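Local structure of imelysin (Bacteroides ovatus ATCC 8483, 3OYV) at residues T40-A45 / P240-L245. The protein probably takes part in bacterial iron uptake at the outer membrane, as a metal-binding imelysin-like protein whose peptidase activity is uncertain. Residues are numbered along the deposited sequence; the frame is centred on the assembly and turned at random. Where two conformers were deposited one is given.
Sequences TNLYNA and PTYKSL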
loop_
_atom_site.group_PDB
_atom_site.type_symbol
_atom_site.label_atom_id
_atom_site.label_comp_id
_atom_site.label_asym_id
_atom_site.label_seq_id
_atom_site.Cartn_x
_atom_site.Cartn_y
_atom_site.Cartn_z
ATOM N N THR A 40 -13.966 -2.110 1.939
ATOM C CA THR A 40 -15.263 -2.324 1.291
ATOM C C THR A 40 -15.751 -1.041 0.629
ATOM O O THR A 40 -16.199 -1.052 -0.524
ATOM C CB THR A 40 -16.277 -2.894 2.291
ATOM O OG1 THR A 40 -15.792 -4.148 2.768
ATOM C CG2 THR A 40 -17.644 -3.026 1.637
ATOM N N ASN A 41 -15.614 0.071 1.340
ATOM C CA ASN A 41 -16.080 1.334 0.796
ATOM C C ASN A 41 -15.219 1.775 -0.391
ATOM O O ASN A 41 -15.762 2.298 -1.348
ATOM C CB ASN A 41 -16.108 2.413 1.855
ATOM C CG ASN A 41 -17.186 2.159 2.903
ATOM O OD1 ASN A 41 -18.143 1.385 2.670
ATOM N ND2 ASN A 41 -17.017 2.769 4.065
ATOM N N LEU A 42 -13.915 1.532 -0.306
ATOM C CA LEU A 42 -12.990 1.860 -1.431
ATOM C C LEU A 42 -13.373 1.068 -2.697
ATOM O O LEU A 42 -13.505 1.615 -3.789
ATOM C CB LEU A 42 -11.564 1.529 -1.007
ATOM C CG LEU A 42 -10.458 1.753 -2.046
ATOM C CD1 LEU A 42 -10.516 3.162 -2.682
ATOM C CD2 LEU A 42 -9.134 1.517 -1.343
ATOM N N TYR A 43 -13.546 -0.244 -2.550
ATOM C CA TYR A 43 -13.927 -1.087 -3.672
ATOM C C TYR A 43 -15.301 -0.636 -4.240
ATOM O O TYR A 43 -15.494 -0.523 -5.459
ATOM C CB TYR A 43 -13.985 -2.531 -3.222
ATOM C CG TYR A 43 -14.518 -3.482 -4.282
ATOM C CD1 TYR A 43 -13.917 -3.602 -5.534
ATOM C CD2 TYR A 43 -15.612 -4.288 -4.014
ATOM C CE1 TYR A 43 -14.395 -4.477 -6.482
ATOM C CE2 TYR A 43 -16.090 -5.173 -4.950
ATOM C CZ TYR A 43 -15.480 -5.298 -6.177
ATOM O OH TYR A 43 -15.980 -6.178 -7.114
ATOM N N ASN A 44 -16.285 -0.442 -3.366
ATOM C CA ASN A 44 -17.605 -0.059 -3.835
ATOM C C ASN A 44 -17.632 1.297 -4.535
ATOM O O ASN A 44 -18.401 1.477 -5.489
ATOM C CB ASN A 44 -18.623 -0.066 -2.697
ATOM C CG ASN A 44 -18.951 -1.479 -2.206
ATOM O OD1 ASN A 44 -18.718 -2.457 -2.909
ATOM N ND2 ASN A 44 -19.492 -1.581 -0.969
ATOM N N ALA A 45 -16.749 2.212 -4.127
ATOM C CA ALA A 45 -16.702 3.538 -4.755
ATOM C C ALA A 45 -16.261 3.375 -6.210
ATOM O O ALA A 45 -16.787 4.015 -7.106
ATOM C CB ALA A 45 -15.743 4.432 -4.044
ATOM N N PRO A 240 -9.834 -4.908 -10.048
ATOM C CA PRO A 240 -9.484 -6.218 -9.461
ATOM C C PRO A 240 -8.585 -6.153 -8.252
ATOM O O PRO A 240 -8.686 -6.994 -7.351
ATOM C CB PRO A 240 -8.873 -6.978 -10.639
ATOM C CG PRO A 240 -9.500 -6.363 -11.870
ATOM C CD PRO A 240 -9.594 -4.891 -11.505
ATOM N N THR A 241 -7.648 -5.206 -8.231
ATOM C CA THR A 241 -6.817 -5.052 -7.055
ATOM C C THR A 241 -7.652 -4.650 -5.836
ATOM O O THR A 241 -7.462 -5.221 -4.739
ATOM C CB THR A 241 -5.668 -4.041 -7.302
ATOM O OG1 THR A 241 -4.875 -4.528 -8.395
ATOM C CG2 THR A 241 -4.810 -3.870 -6.073
ATOM N N TYR A 242 -8.582 -3.715 -6.018
ATOM C CA TYR A 242 -9.417 -3.320 -4.898
ATOM C C TYR A 242 -10.421 -4.432 -4.507
ATOM O O TYR A 242 -10.766 -4.549 -3.332
ATOM C CB TYR A 242 -10.107 -2.013 -5.162
ATOM C CG TYR A 242 -9.204 -0.812 -5.191
ATOM C CD1 TYR A 242 -8.151 -0.672 -4.301
ATOM C CD2 TYR A 242 -9.472 0.232 -6.057
ATOM C CE1 TYR A 242 -7.333 0.482 -4.310
ATOM C CE2 TYR A 242 -8.703 1.378 -6.053
ATOM C CZ TYR A 242 -7.644 1.515 -5.179
ATOM O OH TYR A 242 -6.940 2.710 -5.174
ATOM N N LYS A 243 -10.871 -5.231 -5.469
ATOM C CA LYS A 243 -11.703 -6.399 -5.144
ATOM C C LYS A 243 -10.924 -7.360 -4.258
ATOM O O LYS A 243 -11.436 -7.852 -3.245
ATOM C CB LYS A 243 -12.173 -7.137 -6.411
ATOM C CG LYS A 243 -13.213 -8.225 -6.111
ATOM C CD LYS A 243 -13.599 -8.957 -7.400
ATOM C CE LYS A 243 -14.653 -10.023 -7.142
ATOM N NZ LYS A 243 -15.144 -10.700 -8.383
ATOM N N SER A 244 -9.689 -7.629 -4.626
ATOM C CA SER A 244 -8.822 -8.535 -3.849
ATOM C C SER A 244 -8.594 -7.972 -2.447
ATOM O O SER A 244 -8.651 -8.689 -1.457
ATOM C CB SER A 244 -7.466 -8.791 -4.553
ATOM O OG SER A 244 -6.637 -9.681 -3.824
ATOM N N LEU A 245 -8.335 -6.663 -2.379
ATOM C CA LEU A 245 -8.130 -6.001 -1.088
ATOM C C LEU A 245 -9.361 -6.157 -0.200
ATOM O O LEU A 245 -9.220 -6.444 1.010
ATOM C CB LEU A 245 -7.795 -4.531 -1.314
ATOM C CG LEU A 245 -7.628 -3.672 -0.063
ATOM C CD1 LEU A 245 -6.450 -4.154 0.793
ATOM C CD2 LEU A 245 -7.473 -2.204 -0.460
#
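Leu-42 and Tyr-43 of helix 21-47 pack against Tyr-242 and Lys-243 of helix 223-261 in an apolar, near-antiparallel helix pair of this mostly helical chain. The axes of the two short segments approach to 8.7 Å at an angle of 153°, and the backbones are nearest where the CA of Tyr-43 faces the CA of Tyr-242, 5.2 Å away. Two CH-pi contacts run in opposite directions across the interface. On the buried side, Leu-42 lies over one face of the Tyr-242 ring: its CG sits 4.0 Å from the ring centroid, almost on the normal, while CD2 reaches Tyr-242 CE1 at 3.6 Å. The same CD2 also meets Leu-245 CD2, and Met-302 of helix 298-303 touches both leucines. The edge-to-face ring of Phe-288 and the ring of Trp-46 further surround Tyr-242. Toward the surface the roles reverse, and the Tyr-43 ring receives Lys-243 CA over one face, 3.9 Å from its centroid and 26° off the normal. With CG anti to the backbone N (chi1 174°), Tyr-43 runs alongside Lys-243, whose CB lies 3.5 Å from Tyr-43 CE1. In the conformer given, the extended lysine chain leads its amino group away. No hydrogen bond links the two segments; what joins them directly is dispersion and CH-pi contact, the lysine probably contributing its hydrocarbon part rather than its charge.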